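Long-range contacts in membrane-bound lytic murein transglycosylase A (Burkholderia pseudomallei, PDB 6QK4), which probably cleaves the beta-1,4 linkage between N-acetylmuramic acid and N-acetylglucosamine in peptidoglycan, forming a 1,6-anhydro bond in the muramic acid residue: residues 60-68 with 81-89; 123-131 with 237-245. All blocks are in the same frame, centred on the assembly; numbering follows the deposited sequence.

Contact 1. Residues 60-68 with 81-89; sequences NWQRACAAA and TFFETYFTP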
loop_
_atom_site.group_PDB
_atom_site.type_symbol
_atom_site.label_atom_id
_atom_site.label_comp_id
_atom_site.label_asym_id
_atom_site.label_seq_id
_atom_site.Cartn_x
_atom_site.Cartn_y
_atom_site.Cartn_z
ATOM N N ASN A 60 2.970 -26.789 12.160
ATOM C CA ASN A 60 1.690 -26.299 12.674
ATOM C C ASN A 60 0.725 -25.947 11.544
ATOM O O ASN A 60 -0.485 -25.889 11.781
ATOM C CB ASN A 60 1.850 -25.045 13.535
ATOM C CG ASN A 60 2.532 -25.311 14.821
ATOM O OD1 ASN A 60 2.545 -26.454 15.293
ATOM N ND2 ASN A 60 3.134 -24.292 15.398
ATOM N N TRP A 61 1.254 -25.744 10.334
ATOM C CA TRP A 61 0.499 -25.300 9.159
ATOM C C TRP A 61 0.220 -26.404 8.152
ATOM O O TRP A 61 -0.596 -26.215 7.254
ATOM C CB TRP A 61 1.261 -24.144 8.475
ATOM C CG TRP A 61 1.052 -22.837 9.191
ATOM C CD1 TRP A 61 1.658 -22.414 10.365
ATOM C CD2 TRP A 61 0.098 -21.838 8.841
ATOM N NE1 TRP A 61 1.176 -21.126 10.707
ATOM C CE2 TRP A 61 0.204 -20.782 9.796
ATOM C CE3 TRP A 61 -0.822 -21.704 7.770
ATOM C CZ2 TRP A 61 -0.571 -19.598 9.706
ATOM C CZ3 TRP A 61 -1.583 -20.537 7.690
ATOM C CH2 TRP A 61 -1.431 -19.502 8.660
ATOM N N GLN A 62 0.811 -27.599 8.304
ATOM C CA GLN A 62 0.697 -28.566 7.218
ATOM C C GLN A 62 -0.753 -28.928 6.941
ATOM O O GLN A 62 -1.167 -28.989 5.777
ATOM C CB GLN A 62 1.515 -29.843 7.572
ATOM C CG GLN A 62 2.987 -29.667 7.481
ATOM C CD GLN A 62 3.755 -30.943 7.955
ATOM O OE1 GLN A 62 3.151 -32.026 8.116
ATOM N NE2 GLN A 62 5.076 -30.808 8.169
ATOM N N ARG A 63 -1.532 -29.245 7.982
ATOM C CA ARG A 63 -2.901 -29.665 7.734
ATOM C C ARG A 63 -3.737 -28.535 7.164
ATOM O O ARG A 63 -4.557 -28.760 6.270
ATOM C CB ARG A 63 -3.578 -30.155 9.011
ATOM C CG ARG A 63 -3.097 -31.525 9.467
ATOM C CD ARG A 63 -3.709 -31.776 10.852
ATOM N NE ARG A 63 -5.177 -31.675 10.851
ATOM C CZ ARG A 63 -5.887 -30.740 11.496
ATOM N NH1 ARG A 63 -5.283 -29.783 12.209
ATOM N NH2 ARG A 63 -7.217 -30.754 11.416
ATOM N N ALA A 64 -3.638 -27.345 7.751
ATOM C CA ALA A 64 -4.439 -26.228 7.250
ATOM C C ALA A 64 -4.113 -25.915 5.795
ATOM O O ALA A 64 -5.025 -25.620 4.998
ATOM C CB ALA A 64 -4.226 -24.971 8.114
ATOM N N CYS A 65 -2.814 -25.898 5.448
ATOM C CA CYS A 65 -2.402 -25.608 4.081
ATOM C C CYS A 65 -2.864 -26.693 3.115
ATOM O O CYS A 65 -3.322 -26.388 2.005
ATOM C CB CYS A 65 -0.900 -25.416 4.009
ATOM S SG CYS A 65 -0.528 -23.704 4.540
ATOM N N ALA A 66 -2.807 -27.963 3.529
ATOM C CA ALA A 66 -3.353 -29.020 2.671
ATOM C C ALA A 66 -4.845 -28.797 2.381
ATOM O O ALA A 66 -5.287 -28.916 1.229
ATOM C CB ALA A 66 -3.088 -30.405 3.294
ATOM N N ALA A 67 -5.636 -28.464 3.406
ATOM C CA ALA A 67 -7.056 -28.205 3.194
ATOM C C ALA A 67 -7.254 -26.952 2.371
ATOM O O ALA A 67 -8.172 -26.880 1.548
ATOM C CB ALA A 67 -7.771 -28.076 4.534
ATOM N N ALA A 68 -6.383 -25.952 2.574
ATOM C CA ALA A 68 -6.582 -24.682 1.881
ATOM C C ALA A 68 -6.455 -24.863 0.375
ATOM O O ALA A 68 -7.152 -24.183 -0.395
ATOM C CB ALA A 68 -5.585 -23.648 2.399
ATOM N N THR A 81 -16.144 -21.677 6.500
ATOM C CA THR A 81 -16.087 -22.912 7.301
ATOM C C THR A 81 -14.655 -23.364 7.541
ATOM O O THR A 81 -14.266 -23.778 8.656
ATOM C CB THR A 81 -16.902 -23.976 6.590
ATOM O OG1 THR A 81 -18.235 -23.509 6.618
ATOM C CG2 THR A 81 -16.771 -25.318 7.311
ATOM N N PHE A 82 -13.819 -23.234 6.519
ATOM C CA PHE A 82 -12.422 -23.573 6.686
ATOM C C PHE A 82 -11.778 -22.745 7.792
ATOM O O PHE A 82 -11.018 -23.269 8.594
ATOM C CB PHE A 82 -11.689 -23.356 5.344
ATOM C CG PHE A 82 -10.211 -23.310 5.468
ATOM C CD1 PHE A 82 -9.510 -24.476 5.474
ATOM C CD2 PHE A 82 -9.517 -22.095 5.526
ATOM C CE1 PHE A 82 -8.136 -24.529 5.570
ATOM C CE2 PHE A 82 -8.118 -22.125 5.636
ATOM C CZ PHE A 82 -7.410 -23.344 5.638
ATOM N N PHE A 83 -11.911 -21.409 7.737
ATOM C CA PHE A 83 -11.209 -20.606 8.739
ATOM C C PHE A 83 -11.732 -20.931 10.152
ATOM O O PHE A 83 -10.957 -20.996 11.108
ATOM C CB PHE A 83 -11.372 -19.108 8.406
ATOM C CG PHE A 83 -10.549 -18.679 7.248
ATOM C CD1 PHE A 83 -9.163 -18.676 7.373
ATOM C CD2 PHE A 83 -11.115 -18.265 6.057
ATOM C CE1 PHE A 83 -8.328 -18.239 6.299
ATOM C CE2 PHE A 83 -10.293 -17.823 4.986
ATOM C CZ PHE A 83 -8.921 -17.828 5.123
ATOM N N GLU A 84 -13.043 -21.188 10.266
ATOM C CA GLU A 84 -13.658 -21.445 11.574
ATOM C C GLU A 84 -13.218 -22.791 12.111
ATOM O O GLU A 84 -13.106 -22.972 13.325
ATOM C CB GLU A 84 -15.191 -21.367 11.467
ATOM C CG GLU A 84 -15.722 -19.918 11.267
ATOM C CD GLU A 84 -17.197 -19.886 11.194
ATOM O OE1 GLU A 84 -17.794 -20.999 11.351
ATOM O OE2 GLU A 84 -17.800 -18.838 10.953
ATOM N N THR A 85 -12.883 -23.727 11.217
ATOM C CA THR A 85 -12.524 -25.098 11.544
ATOM C C THR A 85 -11.035 -25.258 11.821
ATOM O O THR A 85 -10.652 -26.034 12.705
ATOM C CB THR A 85 -12.927 -26.030 10.369
ATOM O OG1 THR A 85 -14.347 -26.035 10.211
ATOM C CG2 THR A 85 -12.432 -27.469 10.547
ATOM N N TYR A 86 -10.163 -24.566 11.062
ATOM C CA TYR A 86 -8.736 -24.812 11.167
ATOM C C TYR A 86 -7.997 -23.812 12.038
ATOM O O TYR A 86 -6.819 -24.048 12.340
ATOM C CB TYR A 86 -8.107 -24.866 9.770
ATOM C CG TYR A 86 -8.402 -26.190 9.108
ATOM C CD1 TYR A 86 -9.578 -26.388 8.382
ATOM C CD2 TYR A 86 -7.482 -27.238 9.189
ATOM C CE1 TYR A 86 -9.850 -27.661 7.756
ATOM C CE2 TYR A 86 -7.754 -28.475 8.586
ATOM C CZ TYR A 86 -8.941 -28.659 7.877
ATOM O OH TYR A 86 -9.229 -29.872 7.260
ATOM N N PHE A 87 -8.657 -22.714 12.461
ATOM C CA PHE A 87 -7.956 -21.670 13.191
ATOM C C PHE A 87 -8.769 -21.250 14.386
ATOM O O PHE A 87 -10.003 -21.342 14.384
ATOM C CB PHE A 87 -7.711 -20.371 12.297
ATOM C CG PHE A 87 -6.763 -20.615 11.156
ATOM C CD1 PHE A 87 -7.229 -21.147 9.961
ATOM C CD2 PHE A 87 -5.424 -20.304 11.300
ATOM C CE1 PHE A 87 -6.328 -21.456 8.881
ATOM C CE2 PHE A 87 -4.481 -20.591 10.262
ATOM C CZ PHE A 87 -4.970 -21.156 9.005
ATOM N N THR A 88 -8.067 -20.773 15.403
ATOM C CA THR A 88 -8.675 -20.100 16.530
ATOM C C THR A 88 -8.316 -18.618 16.516
ATOM O O THR A 88 -7.127 -18.288 16.390
ATOM C CB THR A 88 -8.188 -20.743 17.847
ATOM O OG1 THR A 88 -8.658 -22.111 17.885
ATOM C CG2 THR A 88 -8.824 -20.033 19.064
ATOM N N PRO A 89 -9.271 -17.722 16.713
ATOM C CA PRO A 89 -8.919 -16.301 16.810
ATOM C C PRO A 89 -8.558 -15.864 18.229
ATOM O O PRO A 89 -9.174 -16.278 19.210
ATOM C CB PRO A 89 -10.209 -15.616 16.317
ATOM C CG PRO A 89 -11.363 -16.562 16.873
ATOM C CD PRO A 89 -10.719 -17.968 16.893
#

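Contact 2. Residues 123-131 with 237-245; sequences YALYRWPAG and PRFVFFREM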
loop_
_atom_site.group_PDB
_atom_site.type_symbol
_atom_site.label_atom_id
_atom_site.label_comp_id
_atom_site.label_asym_id
_atom_site.label_seq_id
_atom_site.Cartn_x
_atom_site.Cartn_y
_atom_site.Cartn_z
ATOM N N TYR A 123 6.870 12.108 -20.721
ATOM C CA TYR A 123 7.342 12.645 -19.445
ATOM C C TYR A 123 8.321 11.660 -18.836
ATOM O O TYR A 123 7.919 10.558 -18.486
ATOM C CB TYR A 123 6.160 12.867 -18.492
ATOM C CG TYR A 123 5.094 13.691 -19.150
ATOM C CD1 TYR A 123 5.197 15.061 -19.177
ATOM C CD2 TYR A 123 3.999 13.096 -19.767
ATOM C CE1 TYR A 123 4.225 15.829 -19.778
ATOM C CE2 TYR A 123 3.031 13.873 -20.419
ATOM C CZ TYR A 123 3.146 15.218 -20.391
ATOM O OH TYR A 123 2.167 15.991 -20.999
ATOM N N ALA A 124 9.582 12.059 -18.673
ATOM C CA ALA A 124 10.625 11.098 -18.307
ATOM C C ALA A 124 10.707 10.860 -16.804
ATOM O O ALA A 124 10.543 11.793 -16.016
ATOM C CB ALA A 124 11.996 11.597 -18.767
ATOM N N LEU A 125 10.994 9.619 -16.427
ATOM C CA LEU A 125 11.633 9.311 -15.151
ATOM C C LEU A 125 13.150 9.272 -15.378
ATOM O O LEU A 125 13.618 8.791 -16.410
ATOM C CB LEU A 125 11.137 7.966 -14.594
ATOM C CG LEU A 125 9.615 7.774 -14.560
ATOM C CD1 LEU A 125 9.248 6.379 -13.932
ATOM C CD2 LEU A 125 8.969 8.923 -13.806
ATOM N N TYR A 126 13.925 9.741 -14.397
ATOM C CA TYR A 126 15.378 9.870 -14.565
ATOM C C TYR A 126 16.178 9.010 -13.602
ATOM O O TYR A 126 15.811 8.884 -12.424
ATOM C CB TYR A 126 15.803 11.312 -14.349
ATOM C CG TYR A 126 15.222 12.241 -15.339
ATOM C CD1 TYR A 126 15.900 12.521 -16.541
ATOM C CD2 TYR A 126 14.024 12.885 -15.090
ATOM C CE1 TYR A 126 15.377 13.398 -17.455
ATOM C CE2 TYR A 126 13.502 13.754 -16.026
ATOM C CZ TYR A 126 14.184 13.992 -17.196
ATOM O OH TYR A 126 13.618 14.857 -18.108
ATOM N N ARG A 127 17.257 8.391 -14.106
ATOM C CA ARG A 127 18.264 7.804 -13.229
ATOM C C ARG A 127 19.099 8.903 -12.577
ATOM O O ARG A 127 19.064 10.076 -12.978
ATOM C CB ARG A 127 19.226 6.896 -13.989
ATOM C CG ARG A 127 18.584 5.837 -14.808
ATOM C CD ARG A 127 19.641 5.044 -15.598
ATOM N NE ARG A 127 19.326 5.027 -17.026
ATOM C CZ ARG A 127 18.882 3.955 -17.690
ATOM N NH1 ARG A 127 18.706 2.788 -17.067
ATOM N NH2 ARG A 127 18.615 4.050 -18.986
ATOM N N TRP A 128 19.886 8.510 -11.578
ATOM C CA TRP A 128 20.851 9.455 -11.033
ATOM C C TRP A 128 21.773 9.931 -12.168
ATOM O O TRP A 128 22.251 9.109 -12.960
ATOM C CB TRP A 128 21.647 8.811 -9.892
ATOM C CG TRP A 128 22.610 9.763 -9.241
ATOM C CD1 TRP A 128 23.924 9.944 -9.574
ATOM C CD2 TRP A 128 22.339 10.675 -8.165
ATOM N NE1 TRP A 128 24.487 10.900 -8.770
ATOM C CE2 TRP A 128 23.540 11.371 -7.900
ATOM C CE3 TRP A 128 21.207 10.968 -7.401
ATOM C CZ2 TRP A 128 23.646 12.331 -6.897
ATOM C CZ3 TRP A 128 21.306 11.924 -6.403
ATOM C CH2 TRP A 128 22.524 12.608 -6.166
ATOM N N PRO A 129 21.990 11.235 -12.317
ATOM C CA PRO A 129 22.714 11.734 -13.494
ATOM C C PRO A 129 24.178 11.325 -13.433
ATOM O O PRO A 129 24.851 11.526 -12.415
ATOM C CB PRO A 129 22.553 13.255 -13.399
ATOM C CG PRO A 129 21.465 13.492 -12.438
ATOM C CD PRO A 129 21.492 12.315 -11.469
ATOM N N ALA A 130 24.660 10.726 -14.524
ATOM C CA ALA A 130 26.038 10.229 -14.553
ATOM C C ALA A 130 27.050 11.355 -14.324
ATOM O O ALA A 130 28.098 11.153 -13.689
ATOM C CB ALA A 130 26.306 9.518 -15.881
ATOM N N GLY A 131 26.753 12.551 -14.822
ATOM C CA GLY A 131 27.610 13.690 -14.557
ATOM C C GLY A 131 27.371 14.259 -13.172
ATOM O O GLY A 131 27.034 15.443 -13.023
ATOM N N PRO A 237 10.444 21.845 -4.633
ATOM C CA PRO A 237 11.869 21.795 -5.001
ATOM C C PRO A 237 12.456 20.398 -4.958
ATOM O O PRO A 237 13.477 20.147 -5.619
ATOM C CB PRO A 237 12.545 22.732 -3.985
ATOM C CG PRO A 237 11.599 22.849 -2.862
ATOM C CD PRO A 237 10.194 22.609 -3.395
ATOM N N ARG A 238 11.842 19.468 -4.228
ATOM C CA ARG A 238 12.405 18.130 -4.168
ATOM C C ARG A 238 12.249 17.401 -5.502
ATOM O O ARG A 238 11.241 17.569 -6.205
ATOM C CB ARG A 238 11.737 17.337 -3.044
ATOM C CG ARG A 238 12.463 16.069 -2.716
ATOM C CD ARG A 238 11.803 15.427 -1.529
ATOM N NE ARG A 238 12.550 14.281 -1.026
ATOM C CZ ARG A 238 13.727 14.347 -0.394
ATOM N NH1 ARG A 238 14.336 15.521 -0.195
ATOM N NH2 ARG A 238 14.310 13.230 0.028
ATOM N N PHE A 239 13.267 16.612 -5.845
ATOM C CA PHE A 239 13.343 15.810 -7.073
ATOM C C PHE A 239 13.921 14.430 -6.767
ATOM O O PHE A 239 15.045 14.317 -6.264
ATOM C CB PHE A 239 14.199 16.491 -8.163
ATOM C CG PHE A 239 13.906 15.976 -9.535
ATOM C CD1 PHE A 239 12.838 16.511 -10.266
ATOM C CD2 PHE A 239 14.620 14.911 -10.058
ATOM C CE1 PHE A 239 12.547 16.008 -11.540
ATOM C CE2 PHE A 239 14.324 14.380 -11.312
ATOM C CZ PHE A 239 13.269 14.924 -12.044
ATOM N N VAL A 240 13.206 13.371 -7.158
ATOM C CA VAL A 240 13.595 12.008 -6.828
ATOM C C VAL A 240 13.995 11.274 -8.094
ATOM O O VAL A 240 13.326 11.388 -9.125
ATOM C CB VAL A 240 12.433 11.304 -6.104
ATOM C CG1 VAL A 240 12.697 9.797 -5.908
ATOM C CG2 VAL A 240 12.109 12.041 -4.796
ATOM N N PHE A 241 15.093 10.521 -8.012
ATOM C CA PHE A 241 15.630 9.718 -9.092
ATOM C C PHE A 241 15.300 8.257 -8.849
ATOM O O PHE A 241 14.906 7.869 -7.751
ATOM C CB PHE A 241 17.136 9.881 -9.189
ATOM C CG PHE A 241 17.554 11.302 -9.408
ATOM C CD1 PHE A 241 17.538 11.829 -10.683
ATOM C CD2 PHE A 241 17.894 12.106 -8.331
ATOM C CE1 PHE A 241 17.923 13.166 -10.909
ATOM C CE2 PHE A 241 18.270 13.421 -8.528
ATOM C CZ PHE A 241 18.287 13.953 -9.822
ATOM N N PHE A 242 15.477 7.458 -9.886
ATOM C CA PHE A 242 15.046 6.063 -9.859
ATOM C C PHE A 242 16.138 5.140 -10.378
ATOM O O PHE A 242 17.022 5.536 -11.144
ATOM C CB PHE A 242 13.788 5.858 -10.716
ATOM C CG PHE A 242 12.611 6.610 -10.202
ATOM C CD1 PHE A 242 11.843 6.069 -9.167
ATOM C CD2 PHE A 242 12.278 7.853 -10.708
ATOM C CE1 PHE A 242 10.732 6.794 -8.651
ATOM C CE2 PHE A 242 11.174 8.587 -10.214
ATOM C CZ PHE A 242 10.410 8.061 -9.192
ATOM N N ARG A 243 16.039 3.880 -9.963
ATOM C CA ARG A 243 16.825 2.795 -10.511
ATOM C C ARG A 243 15.859 1.708 -10.970
ATOM O O ARG A 243 14.799 1.517 -10.365
ATOM C CB ARG A 243 17.835 2.279 -9.460
ATOM C CG ARG A 243 17.413 1.061 -8.658
ATOM C CD ARG A 243 18.454 0.727 -7.570
ATOM N NE ARG A 243 18.078 -0.414 -6.726
ATOM C CZ ARG A 243 17.651 -0.312 -5.469
ATOM N NH1 ARG A 243 17.526 0.883 -4.907
ATOM N NH2 ARG A 243 17.339 -1.402 -4.776
ATOM N N GLU A 244 16.197 1.044 -12.082
ATOM C CA GLU A 244 15.465 -0.144 -12.506
ATOM C C GLU A 244 15.813 -1.309 -11.603
ATOM O O GLU A 244 16.988 -1.547 -11.298
ATOM C CB GLU A 244 15.797 -0.530 -13.947
ATOM C CG GLU A 244 15.079 -1.823 -14.397
ATOM C CD GLU A 244 14.930 -1.946 -15.918
ATOM O OE1 GLU A 244 15.691 -1.297 -16.659
ATOM O OE2 GLU A 244 14.028 -2.682 -16.377
ATOM N N MET A 245 14.772 -2.054 -11.200
ATOM C CA MET A 245 14.826 -3.167 -10.281
ATOM C C MET A 245 14.946 -4.491 -11.036
ATOM O O MET A 245 14.501 -4.613 -12.188
ATOM C CB MET A 245 13.577 -3.180 -9.397
ATOM C CG MET A 245 13.418 -1.960 -8.483
ATOM S SD MET A 245 14.879 -1.658 -7.443
ATOM C CE MET A 245 14.573 -2.838 -6.100
HETATM O O HOH W 1 12.779 11.075 -12.102
HETATM O O HOH W 2 19.788 5.798 -10.643
#

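Contact 1. Residues 60-68 with 81-89
Ala64 and Ala67 meet the rings of Phe82 and Tyr86 on the following helix, and Ala64 also meets Phe87, the first residue of strand 87-92. The methyl CB of Ala67 sits 3.6 Å from CZ of Tyr86 and also reaches the edge of the Phe82 ring, at CE1. That same edge runs up to the backbone, CE1 of Phe82 lying 3.3 Å from O of Ala64, while CZ of Phe82 touches CB of Ala68. Phe82 gets there because its CG stands anti to the backbone N (chi1 164°). At one end, Phe87 points its edge toward the face of Trp61 in an offset edge-to-face pair, with CE2 of Phe87 3.6 Å from CH2 of Trp61. This is an antiparallel helix pair: helices 62-68 and 81-86 run at 167° with their axes 10.9 Å apart, and no hydrogen bond joins them. On the solvent side, Arg63 bends at chi3 and lays a face of its guanidinium over CE2 of Tyr86, 3.7 Å from NH2 of Arg63. Farther out, Leu48 of helix 44-55 touches Ala68 and Phe82, the Cys65-Cys52 disulfide ties helix 62-68 to it, and Pro346 of strand 336-346 touches both Trp61 and Phe87.

Contact 2. Residues 123-131 with 237-245
A single direct backbone hydrogen bond, two water bridges and a cluster of aromatic rings join residues 123-131 to 237-245, where two strands within the MltA-specific insert cross steeply. N of Phe242 donates to O of Tyr126 over 2.9 Å. On one side of this bond, a water accepts from N of Tyr126 and donates to O of Val240; on the other, a second water accepts from N of Trp128 and donates to O of Phe242. The latter oxygen also receives a CA-H...O contact from Arg127, whose CA lies 3.3 Å away. With an angle of 76° between strands 123-126 and 240-244, the backbones meet only around this crossing and do not pair as neighbours in a sheet: each has its own partner, 154-158 for the first and 182-190 for the second. On one side of the crossing, Phe241 is wedged between two residues. CD of Pro129 lies over one face of its ring in a CH-pi contact, 4.0 Å from the centroid, and CD2 of Phe239 covers the opposite face. With chi1 at -177°, the Trp128 indole swings away from its own N and lies obliquely against the same ring, with CE3 of Trp128 3.6 Å from CD2 of Phe241. Phe239 in turn takes CD2 of Tyr126 at its edge, 3.7 Å from CZ of Phe239. On the other side, CB of Leu125 meets CD2 of Phe242 at 4.1 Å, and Leu167 of helix 161-170 touches both side chains.

Overall arrangement
Followed from the N terminus, the chain first closes a short loop at contact 1, where only 12 residues separate the two segments and a local helical hairpin forms and runs straight into strand 87-92. It then runs through strand 101-114 and enters contact 2, whose second segment returns after 105 residues that include helices 141-147 and 161-170. The loops lie in series, neither nested nor crossed. The centres of contact 1 and contact 2 are about 46 Å apart, on opposite sides of the chain's centre, and the nearest atoms of contacts 1 and 2 about 27 Å. Contact 1 packs N-terminal helices beside the C-terminal strand 336-346; contact 2 joins strands far apart in sequence within the MltA-specific insert.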